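Local coordinates for protein protelomerase (PDB 4F43) that generates and protects the hairpin ends of a linear chromosome, probably by cutting and rejoining replicated telomere DNA as a telomere resolvase, at residues D1-S10 against A78-P88; V173-Q183 against I196-E207. The protein carries 1 engineered substitution. All coordinates share one frame; numbering follows the deposited sequence.

Contact 1: D1-S10 against A78-P88; sequences DYPKTGVATS and AIREAFGDDHP
Glu81 reaches from the last turn of helix 65-82 to the start of helix 9-18 and takes hold of Ser10. Its CB leaves the helix toward the 1-10 segment, and with CG anti to the backbone N (chi1 -178°) and the chain extended beyond it, the carboxylate is carried out to the helix start. There CD lies 3.3 Å from Ser10 OG. OE1 accepts two hydrogen bonds, from Ser10 N at 3.2 Å and from Ser10 OG at 2.7 Å; both donors use its syn side but come from opposite faces of the carboxylate plane, which limits the rotation of the group. OE2 lies 3.2 Å from Ser10 OG and also touches Ala8 CB, the methyl of the N-cap residue. Set against the first turn of helix 9-18, the Glu81 carboxylate is probably favoured by the partial positive charge of that helix end.

Back toward the N-terminus, the extended chain runs over the end of helix 65-82. Gly6 CA lies over one face of the Phe83 ring and also makes a CH...O contact with Ala82 O at 3.3 Å; a water bridges Val7 N to the same carbonyl, weakly on the carbonyl side. Lys4 O meets the edge of the Phe83 ring, while Pro3 CG packs 3.5 Å from Phe83 O. Pro3 O approaches the edge of the His87 imidazole through CD2, and the ND1 of that ring caps Met89 N.

Helix 28-40 backs this junction, with Ile33, Ile37 and Met40 against Ala78, Ala82 and Phe83, and Met49 of helix 46-59 touches Asp1 and His87.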
loop_
_atom_site.group_PDB
_atom_site.type_symbol
_atom_site.label_atom_id
_atom_site.label_comp_id
_atom_site.label_asym_id
_atom_site.label_seq_id
_atom_site.Cartn_x
_atom_site.Cartn_y
_atom_site.Cartn_z
ATOM N N ASP A 1 27.680 -7.057 18.214
ATOM C CA ASP A 1 27.596 -7.789 19.470
ATOM C C ASP A 1 27.619 -6.852 20.670
ATOM O O ASP A 1 27.836 -7.288 21.801
ATOM C CB ASP A 1 28.737 -8.804 19.579
ATOM C CG ASP A 1 28.314 -10.204 19.177
ATOM O OD1 ASP A 1 27.185 -10.608 19.527
ATOM O OD2 ASP A 1 29.111 -10.898 18.512
ATOM N N TYR A 2 27.397 -5.564 20.425
ATOM C CA TYR A 2 27.370 -4.589 21.514
ATOM C C TYR A 2 26.215 -4.852 22.491
ATOM O O TYR A 2 26.429 -4.859 23.703
ATOM C CB TYR A 2 27.367 -3.145 20.989
ATOM C CG TYR A 2 28.685 -2.697 20.402
ATOM C CD1 TYR A 2 29.875 -3.318 20.761
ATOM C CD2 TYR A 2 28.740 -1.650 19.490
ATOM C CE1 TYR A 2 31.083 -2.908 20.227
ATOM C CE2 TYR A 2 29.943 -1.234 18.952
ATOM C CZ TYR A 2 31.111 -1.866 19.323
ATOM O OH TYR A 2 32.309 -1.454 18.787
ATOM N N PRO A 3 24.988 -5.065 21.978
ATOM C CA PRO A 3 23.978 -5.578 22.905
ATOM C C PRO A 3 23.829 -7.086 22.742
ATOM O O PRO A 3 23.674 -7.564 21.619
ATOM C CB PRO A 3 22.686 -4.885 22.440
ATOM C CG PRO A 3 23.081 -4.003 21.257
ATOM C CD PRO A 3 24.359 -4.574 20.743
ATOM N N LYS A 4 23.879 -7.826 23.845
ATOM C CA LYS A 4 23.719 -9.274 23.781
ATOM C C LYS A 4 22.325 -9.706 24.227
ATOM O O LYS A 4 21.938 -10.860 24.046
ATOM C CB LYS A 4 24.788 -9.983 24.615
ATOM C CG LYS A 4 24.835 -9.552 26.068
ATOM C CD LYS A 4 25.818 -10.401 26.854
ATOM C CE LYS A 4 25.918 -9.944 28.298
ATOM N NZ LYS A 4 26.746 -10.877 29.110
ATOM N N THR A 5 21.574 -8.773 24.801
ATOM C CA THR A 5 20.228 -9.059 25.283
ATOM C C THR A 5 19.209 -8.100 24.675
ATOM O O THR A 5 19.519 -6.940 24.407
ATOM C CB THR A 5 20.146 -8.961 26.817
ATOM O OG1 THR A 5 20.368 -7.606 27.225
ATOM C CG2 THR A 5 21.188 -9.859 27.463
ATOM N N GLY A 6 17.992 -8.589 24.464
ATOM C CA GLY A 6 16.937 -7.771 23.894
ATOM C C GLY A 6 15.593 -8.468 23.843
ATOM O O GLY A 6 15.508 -9.691 23.961
ATOM N N VAL A 7 14.537 -7.681 23.661
ATOM C CA VAL A 7 13.183 -8.217 23.588
ATOM C C VAL A 7 12.334 -7.469 22.557
ATOM O O VAL A 7 12.212 -6.245 22.605
ATOM C CB VAL A 7 12.492 -8.189 24.970
ATOM C CG1 VAL A 7 12.744 -6.860 25.673
ATOM C CG2 VAL A 7 11.001 -8.467 24.834
ATOM N N ALA A 8 11.763 -8.214 21.616
ATOM C CA ALA A 8 10.871 -7.637 20.619
ATOM C C ALA A 8 9.470 -7.518 21.201
ATOM O O ALA A 8 8.663 -8.441 21.092
ATOM C CB ALA A 8 10.860 -8.484 19.358
ATOM N N THR A 9 9.190 -6.372 21.815
ATOM C CA THR A 9 7.952 -6.164 22.562
ATOM C C THR A 9 6.701 -6.294 21.696
ATOM O O THR A 9 5.635 -6.655 22.191
ATOM C CB THR A 9 7.940 -4.784 23.248
ATOM O OG1 THR A 9 9.275 -4.412 23.611
ATOM C CG2 THR A 9 7.066 -4.812 24.495
ATOM N N SER A 10 6.838 -5.997 20.407
ATOM C CA SER A 10 5.719 -6.077 19.474
ATOM C C SER A 10 5.153 -7.494 19.411
ATOM O O SER A 10 3.962 -7.714 19.655
ATOM C CB SER A 10 6.163 -5.635 18.079
ATOM O OG SER A 10 6.713 -4.329 18.108
ATOM N N ALA A 78 12.307 -7.656 13.816
ATOM C CA ALA A 78 12.303 -8.107 15.203
ATOM C C ALA A 78 13.688 -7.958 15.826
ATOM O O ALA A 78 13.820 -7.537 16.976
ATOM C CB ALA A 78 11.830 -9.547 15.292
ATOM N N ILE A 79 14.716 -8.301 15.055
ATOM C CA ILE A 79 16.096 -8.168 15.509
ATOM C C ILE A 79 16.454 -6.701 15.730
ATOM O O ILE A 79 17.069 -6.349 16.738
ATOM C CB ILE A 79 17.088 -8.794 14.509
ATOM C CG1 ILE A 79 16.810 -10.288 14.338
ATOM C CG2 ILE A 79 18.520 -8.578 14.972
ATOM C CD1 ILE A 79 17.673 -10.959 13.290
ATOM N N ARG A 80 16.063 -5.851 14.784
ATOM C CA ARG A 80 16.310 -4.416 14.900
ATOM C C ARG A 80 15.625 -3.836 16.130
ATOM O O ARG A 80 16.165 -2.949 16.793
ATOM C CB ARG A 80 15.833 -3.677 13.649
ATOM C CG ARG A 80 16.645 -3.967 12.400
ATOM C CD ARG A 80 16.162 -3.117 11.236
ATOM N NE ARG A 80 16.890 -3.403 10.003
ATOM C CZ ARG A 80 17.971 -2.743 9.601
ATOM N NH1 ARG A 80 18.565 -3.073 8.463
ATOM N NH2 ARG A 80 18.457 -1.753 10.338
ATOM N N GLU A 81 14.433 -4.342 16.432
ATOM C CA GLU A 81 13.676 -3.867 17.584
ATOM C C GLU A 81 14.298 -4.334 18.897
ATOM O O GLU A 81 14.384 -3.570 19.858
ATOM C CB GLU A 81 12.221 -4.334 17.502
ATOM C CG GLU A 81 11.348 -3.847 18.648
ATOM C CD GLU A 81 9.946 -4.422 18.599
ATOM O OE1 GLU A 81 9.068 -3.918 19.331
ATOM O OE2 GLU A 81 9.723 -5.380 17.830
ATOM N N ALA A 82 14.735 -5.588 18.927
ATOM C CA ALA A 82 15.247 -6.190 20.153
ATOM C C ALA A 82 16.659 -5.732 20.511
ATOM O O ALA A 82 16.915 -5.323 21.643
ATOM C CB ALA A 82 15.188 -7.707 20.060
ATOM N N PHE A 83 17.571 -5.797 19.546
ATOM C CA PHE A 83 18.978 -5.514 19.814
ATOM C C PHE A 83 19.430 -4.171 19.250
ATOM O O PHE A 83 19.874 -3.298 19.993
ATOM C CB PHE A 83 19.856 -6.647 19.281
ATOM C CG PHE A 83 19.466 -8.000 19.799
ATOM C CD1 PHE A 83 19.965 -8.467 21.003
ATOM C CD2 PHE A 83 18.586 -8.800 19.090
ATOM C CE1 PHE A 83 19.602 -9.709 21.486
ATOM C CE2 PHE A 83 18.217 -10.042 19.569
ATOM C CZ PHE A 83 18.726 -10.497 20.767
ATOM N N GLY A 84 19.319 -4.008 17.935
ATOM C CA GLY A 84 19.697 -2.760 17.299
ATOM C C GLY A 84 20.151 -2.920 15.862
ATOM O O GLY A 84 20.056 -4.001 15.283
ATOM N N ASP A 85 20.651 -1.830 15.288
ATOM C CA ASP A 85 21.099 -1.820 13.902
ATOM C C ASP A 85 22.585 -2.149 13.796
ATOM O O ASP A 85 23.199 -1.940 12.749
ATOM C CB ASP A 85 20.833 -0.453 13.270
ATOM C CG ASP A 85 19.369 -0.064 13.309
ATOM O OD1 ASP A 85 18.511 -0.949 13.100
ATOM O OD2 ASP A 85 19.076 1.126 13.550
ATOM N N ASP A 86 23.160 -2.659 14.878
ATOM C CA ASP A 86 24.595 -2.919 14.925
ATOM C C ASP A 86 24.902 -4.398 15.126
ATOM O O ASP A 86 26.064 -4.805 15.129
ATOM C CB ASP A 86 25.241 -2.105 16.047
ATOM C CG ASP A 86 24.652 -0.713 16.171
ATOM O OD1 ASP A 86 23.698 -0.541 16.959
ATOM O OD2 ASP A 86 25.141 0.207 15.482
ATOM N N HIS A 87 23.857 -5.201 15.296
ATOM C CA HIS A 87 24.029 -6.620 15.580
ATOM C C HIS A 87 24.457 -7.391 14.335
ATOM O O HIS A 87 23.903 -7.189 13.254
ATOM C CB HIS A 87 22.739 -7.206 16.156
ATOM C CG HIS A 87 22.953 -8.431 16.990
ATOM N ND1 HIS A 87 23.131 -9.683 16.445
ATOM C CD2 HIS A 87 23.020 -8.592 18.333
ATOM C CE1 HIS A 87 23.296 -10.564 17.414
ATOM N NE2 HIS A 87 23.232 -9.929 18.570
ATOM N N PRO A 88 25.450 -8.283 14.487
ATOM C CA PRO A 88 26.007 -9.081 13.388
ATOM C C PRO A 88 24.976 -10.008 12.751
ATOM O O PRO A 88 25.144 -10.417 11.601
ATOM C CB PRO A 88 27.098 -9.910 14.076
ATOM C CG PRO A 88 27.451 -9.137 15.297
ATOM C CD PRO A 88 26.166 -8.524 15.752
HETATM O O HOH W 1 22.805 -11.562 21.606
HETATM O O HOH W 2 15.001 -4.783 24.287
#

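Contact 2: V173-Q183 against I196-E207; sequences VSKWSILFNGQ and ITYEIPVLTRSE
Ile178 and Ile200 trade a pair of backbone hydrogen bonds, each 2.9 Å from N to O (Ile178 N to Ile200 O and Ile200 N to Ile178 O), and they pair strands 177-180 and 198-201 antiparallel. At the Phe180-Tyr198 pair the two backbone bonds are weak. Both isoleucines send their side chains to one face of the sheet, where their CG1 atoms meet at 3.8 Å. Chi1 of Ile178 (64°) sets CG1 between its backbone N and carbonyl carbon, and CD1 then bears on Val202 CG1 at 3.7 Å, the two side chains crossing at about a right angle; CG2 turns instead to Ser206 CB.

On the same face Phe180 and Tyr198 lie side by side, pointing the same way, with ring planes 85° apart. Tyr198 CE2 comes in at the edge of the Phe180 ring, 3.6 Å from Phe180 CD2, and Tyr198 OH gives a weak hydrogen bond to Gln183 OE1. Past the strands, Ser206 fastens the start of helix 206-217 to the corner at Lys175: its OG donates to Ser174 O at 2.6 Å and its N to Lys175 O at 3.0 Å. Trp176 brings the edge of its indole to the carbonyls of Val202 and Leu203.

In the second shell, Thr151 of helix 140-151 touches Ile178, Ile200 and Val202, Arg153 makes a cation-pi contact with Phe180, and Gln183 NE2 is held by Leu291 O. The pairing forms one side of a four-stranded antiparallel sheet, with 198-201 an outermost strand within this chain and 177-180 beside strand 165-169, within the telomere resolvase catalytic domain.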
loop_
_atom_site.group_PDB
_atom_site.type_symbol
_atom_site.label_atom_id
_atom_site.label_comp_id
_atom_site.label_asym_id
_atom_site.label_seq_id
_atom_site.Cartn_x
_atom_site.Cartn_y
_atom_site.Cartn_z
ATOM N N VAL A 173 -10.040 28.900 -4.405
ATOM C CA VAL A 173 -9.743 27.474 -4.371
ATOM C C VAL A 173 -9.722 26.888 -5.776
ATOM O O VAL A 173 -10.250 27.481 -6.717
ATOM C CB VAL A 173 -10.774 26.704 -3.524
ATOM C CG1 VAL A 173 -10.862 27.299 -2.129
ATOM C CG2 VAL A 173 -12.137 26.716 -4.202
ATOM N N SER A 174 -9.102 25.722 -5.913
ATOM C CA SER A 174 -9.096 25.009 -7.182
ATOM C C SER A 174 -10.260 24.029 -7.211
ATOM O O SER A 174 -10.531 23.343 -6.226
ATOM C CB SER A 174 -7.772 24.271 -7.380
ATOM O OG SER A 174 -7.719 23.646 -8.652
ATOM N N LYS A 175 -10.950 23.971 -8.343
ATOM C CA LYS A 175 -12.127 23.124 -8.471
ATOM C C LYS A 175 -11.755 21.654 -8.642
ATOM O O LYS A 175 -12.456 20.769 -8.154
ATOM C CB LYS A 175 -12.996 23.592 -9.640
ATOM C CG LYS A 175 -14.324 22.868 -9.748
ATOM C CD LYS A 175 -15.191 23.463 -10.840
ATOM C CE LYS A 175 -16.553 22.791 -10.881
ATOM N NZ LYS A 175 -17.446 23.398 -11.907
ATOM N N TRP A 176 -10.642 21.398 -9.323
ATOM C CA TRP A 176 -10.253 20.027 -9.641
ATOM C C TRP A 176 -8.871 19.637 -9.120
ATOM O O TRP A 176 -8.135 18.912 -9.789
ATOM C CB TRP A 176 -10.331 19.792 -11.152
ATOM C CG TRP A 176 -11.699 20.027 -11.720
ATOM C CD1 TRP A 176 -12.205 21.208 -12.181
ATOM C CD2 TRP A 176 -12.740 19.056 -11.880
ATOM N NE1 TRP A 176 -13.495 21.032 -12.621
ATOM C CE2 TRP A 176 -13.847 19.719 -12.446
ATOM C CE3 TRP A 176 -12.842 17.689 -11.601
ATOM C CZ2 TRP A 176 -15.041 19.063 -12.739
ATOM C CZ3 TRP A 176 -14.028 17.040 -11.893
ATOM C CH2 TRP A 176 -15.111 17.727 -12.456
ATOM N N SER A 177 -8.529 20.110 -7.924
ATOM C CA SER A 177 -7.283 19.719 -7.268
ATOM C C SER A 177 -7.290 20.080 -5.785
ATOM O O SER A 177 -7.863 21.093 -5.385
ATOM C CB SER A 177 -6.072 20.360 -7.951
ATOM O OG SER A 177 -5.917 21.711 -7.560
ATOM N N ILE A 178 -6.652 19.239 -4.977
ATOM C CA ILE A 178 -6.522 19.481 -3.542
ATOM C C ILE A 178 -5.084 19.240 -3.089
ATOM O O ILE A 178 -4.219 18.903 -3.896
ATOM C CB ILE A 178 -7.456 18.565 -2.728
ATOM C CG1 ILE A 178 -7.066 17.098 -2.915
ATOM C CG2 ILE A 178 -8.911 18.789 -3.119
ATOM C CD1 ILE A 178 -7.971 16.130 -2.181
ATOM N N LEU A 179 -4.832 19.415 -1.794
ATOM C CA LEU A 179 -3.517 19.138 -1.225
ATOM C C LEU A 179 -3.559 17.845 -0.415
ATOM O O LEU A 179 -4.625 17.416 0.023
ATOM C CB LEU A 179 -3.049 20.304 -0.353
ATOM C CG LEU A 179 -2.997 21.680 -1.021
ATOM C CD1 LEU A 179 -2.480 22.728 -0.047
ATOM C CD2 LEU A 179 -2.139 21.639 -2.276
ATOM N N PHE A 180 -2.400 17.225 -0.215
ATOM C CA PHE A 180 -2.344 15.920 0.436
ATOM C C PHE A 180 -1.136 15.737 1.355
ATOM O O PHE A 180 -0.045 16.239 1.077
ATOM C CB PHE A 180 -2.384 14.808 -0.617
ATOM C CG PHE A 180 -2.035 13.451 -0.080
ATOM C CD1 PHE A 180 -2.909 12.776 0.758
ATOM C CD2 PHE A 180 -0.834 12.847 -0.418
ATOM C CE1 PHE A 180 -2.585 11.526 1.254
ATOM C CE2 PHE A 180 -0.505 11.598 0.074
ATOM C CZ PHE A 180 -1.381 10.935 0.911
ATOM N N ASN A 181 -1.350 15.007 2.447
ATOM C CA ASN A 181 -0.303 14.685 3.410
ATOM C C ASN A 181 -0.810 13.620 4.379
ATOM O O ASN A 181 -1.916 13.737 4.902
ATOM C CB ASN A 181 0.107 15.939 4.185
ATOM C CG ASN A 181 1.501 15.835 4.774
ATOM O OD1 ASN A 181 2.417 15.303 4.146
ATOM N ND2 ASN A 181 1.670 16.348 5.987
ATOM N N GLY A 182 -0.023 12.573 4.611
ATOM C CA GLY A 182 1.259 12.391 3.960
ATOM C C GLY A 182 1.383 11.031 3.304
ATOM O O GLY A 182 0.609 10.115 3.585
ATOM N N GLN A 183 2.372 10.901 2.427
ATOM C CA GLN A 183 2.581 9.680 1.661
ATOM C C GLN A 183 2.976 8.505 2.554
ATOM O O GLN A 183 3.528 8.693 3.638
ATOM C CB GLN A 183 3.657 9.916 0.595
ATOM C CG GLN A 183 3.813 8.806 -0.439
ATOM C CD GLN A 183 2.771 8.867 -1.540
ATOM O OE1 GLN A 183 1.672 9.386 -1.350
ATOM N NE2 GLN A 183 3.119 8.339 -2.708
ATOM N N ILE A 196 5.695 15.669 3.206
ATOM C CA ILE A 196 5.612 16.619 2.103
ATOM C C ILE A 196 4.170 16.861 1.668
ATOM O O ILE A 196 3.470 15.935 1.259
ATOM C CB ILE A 196 6.428 16.140 0.886
ATOM C CG1 ILE A 196 7.915 16.066 1.237
ATOM C CG2 ILE A 196 6.203 17.063 -0.301
ATOM C CD1 ILE A 196 8.514 17.399 1.636
ATOM N N THR A 197 3.733 18.111 1.765
ATOM C CA THR A 197 2.402 18.496 1.312
ATOM C C THR A 197 2.453 18.932 -0.148
ATOM O O THR A 197 2.972 20.001 -0.466
ATOM C CB THR A 197 1.826 19.642 2.161
ATOM O OG1 THR A 197 2.695 20.780 2.083
ATOM C CG2 THR A 197 1.692 19.213 3.614
ATOM N N TYR A 198 1.917 18.099 -1.035
ATOM C CA TYR A 198 1.948 18.393 -2.465
ATOM C C TYR A 198 0.558 18.362 -3.095
ATOM O O TYR A 198 -0.378 17.787 -2.538
ATOM C CB TYR A 198 2.905 17.444 -3.197
ATOM C CG TYR A 198 2.490 15.989 -3.191
ATOM C CD1 TYR A 198 1.991 15.387 -4.337
ATOM C CD2 TYR A 198 2.606 15.213 -2.042
ATOM C CE1 TYR A 198 1.616 14.058 -4.343
ATOM C CE2 TYR A 198 2.229 13.883 -2.036
ATOM C CZ TYR A 198 1.735 13.311 -3.191
ATOM O OH TYR A 198 1.360 11.988 -3.193
ATOM N N GLU A 199 0.436 18.988 -4.261
ATOM C CA GLU A 199 -0.854 19.153 -4.922
ATOM C C GLU A 199 -1.206 17.961 -5.810
ATOM O O GLU A 199 -0.387 17.500 -6.603
ATOM C CB GLU A 199 -0.859 20.446 -5.742
ATOM C CG GLU A 199 -2.228 20.871 -6.246
ATOM C CD GLU A 199 -2.198 22.224 -6.934
ATOM O OE1 GLU A 199 -2.742 23.195 -6.364
ATOM O OE2 GLU A 199 -1.631 22.317 -8.041
ATOM N N ILE A 200 -2.434 17.469 -5.665
ATOM C CA ILE A 200 -2.917 16.338 -6.450
ATOM C C ILE A 200 -4.255 16.663 -7.110
ATOM O O ILE A 200 -5.043 17.440 -6.573
ATOM C CB ILE A 200 -3.087 15.077 -5.578
ATOM C CG1 ILE A 200 -4.024 15.359 -4.401
ATOM C CG2 ILE A 200 -1.739 14.586 -5.083
ATOM C CD1 ILE A 200 -4.349 14.137 -3.573
ATOM N N PRO A 201 -4.513 16.076 -8.287
ATOM C CA PRO A 201 -5.797 16.279 -8.962
ATOM C C PRO A 201 -6.902 15.438 -8.334
ATOM O O PRO A 201 -6.624 14.426 -7.692
ATOM C CB PRO A 201 -5.518 15.790 -10.385
ATOM C CG PRO A 201 -4.454 14.764 -10.215
ATOM C CD PRO A 201 -3.582 15.275 -9.102
ATOM N N VAL A 202 -8.148 15.866 -8.520
ATOM C CA VAL A 202 -9.304 15.105 -8.061
ATOM C C VAL A 202 -10.318 14.944 -9.188
ATOM O O VAL A 202 -10.354 15.744 -10.122
ATOM C CB VAL A 202 -9.979 15.767 -6.846
ATOM C CG1 VAL A 202 -9.130 15.575 -5.602
ATOM C CG2 VAL A 202 -10.221 17.240 -7.107
ATOM N N LEU A 203 -11.141 13.905 -9.096
ATOM C CA LEU A 203 -12.053 13.553 -10.181
ATOM C C LEU A 203 -13.471 14.075 -9.954
ATOM O O LEU A 203 -14.393 13.747 -10.698
ATOM C CB LEU A 203 -12.053 12.038 -10.403
ATOM C CG LEU A 203 -10.659 11.461 -10.673
ATOM C CD1 LEU A 203 -10.726 9.970 -10.952
ATOM C CD2 LEU A 203 -9.991 12.198 -11.823
ATOM N N THR A 204 -13.631 14.889 -8.917
ATOM C CA THR A 204 -14.871 15.622 -8.685
ATOM C C THR A 204 -14.514 16.920 -7.971
ATOM O O THR A 204 -13.381 17.081 -7.521
ATOM C CB THR A 204 -15.879 14.810 -7.846
ATOM O OG1 THR A 204 -17.158 15.458 -7.867
ATOM C CG2 THR A 204 -15.401 14.681 -6.412
ATOM N N ARG A 205 -15.466 17.844 -7.872
ATOM C CA ARG A 205 -15.183 19.155 -7.286
ATOM C C ARG A 205 -14.630 19.069 -5.863
ATOM O O ARG A 205 -15.095 18.270 -5.050
ATOM C CB ARG A 205 -16.403 20.078 -7.355
ATOM C CG ARG A 205 -17.745 19.369 -7.315
ATOM C CD ARG A 205 -18.847 20.308 -7.775
ATOM N NE ARG A 205 -20.154 19.658 -7.833
ATOM C CZ ARG A 205 -21.091 19.784 -6.900
ATOM N NH1 ARG A 205 -20.870 20.535 -5.831
ATOM N NH2 ARG A 205 -22.253 19.158 -7.038
ATOM N N SER A 206 -13.629 19.901 -5.586
ATOM C CA SER A 206 -12.857 19.837 -4.345
ATOM C C SER A 206 -13.693 19.990 -3.075
ATOM O O SER A 206 -13.371 19.400 -2.042
ATOM C CB SER A 206 -11.735 20.879 -4.365
ATOM O OG SER A 206 -12.242 22.170 -4.650
ATOM N N GLU A 207 -14.759 20.781 -3.154
ATOM C CA GLU A 207 -15.622 21.020 -2.001
ATOM C C GLU A 207 -16.290 19.733 -1.526
ATOM O O GLU A 207 -16.434 19.498 -0.325
ATOM C CB GLU A 207 -16.684 22.073 -2.331
ATOM C CG GLU A 207 -16.126 23.426 -2.752
ATOM C CD GLU A 207 -15.789 23.493 -4.229
ATOM O OE1 GLU A 207 -16.375 22.716 -5.012
ATOM O OE2 GLU A 207 -14.936 24.324 -4.606
#

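The two contacts sit at separate ends of the molecule, with centres about 41 Å apart and nearest atoms about 19 Å apart, and they share no helix or strand. Both are partly buried, but contact 2 encloses more surface, 1023 Å² against 642 Å², and has more buried residues. Contact 1 joins an extended N-terminal chain to helix ends in an all-helical region, through a carboxylate grip on a helix start, with weak water bridges and packing against rings. Contact 2 is built on paired strands in the catalytic domain: antiparallel backbone bonds, strong at the centre and weak at the ends, an aliphatic and aromatic face, and a serine tying on a helix. Each comes within about 5 Å of the bound DNA at its nearest atom.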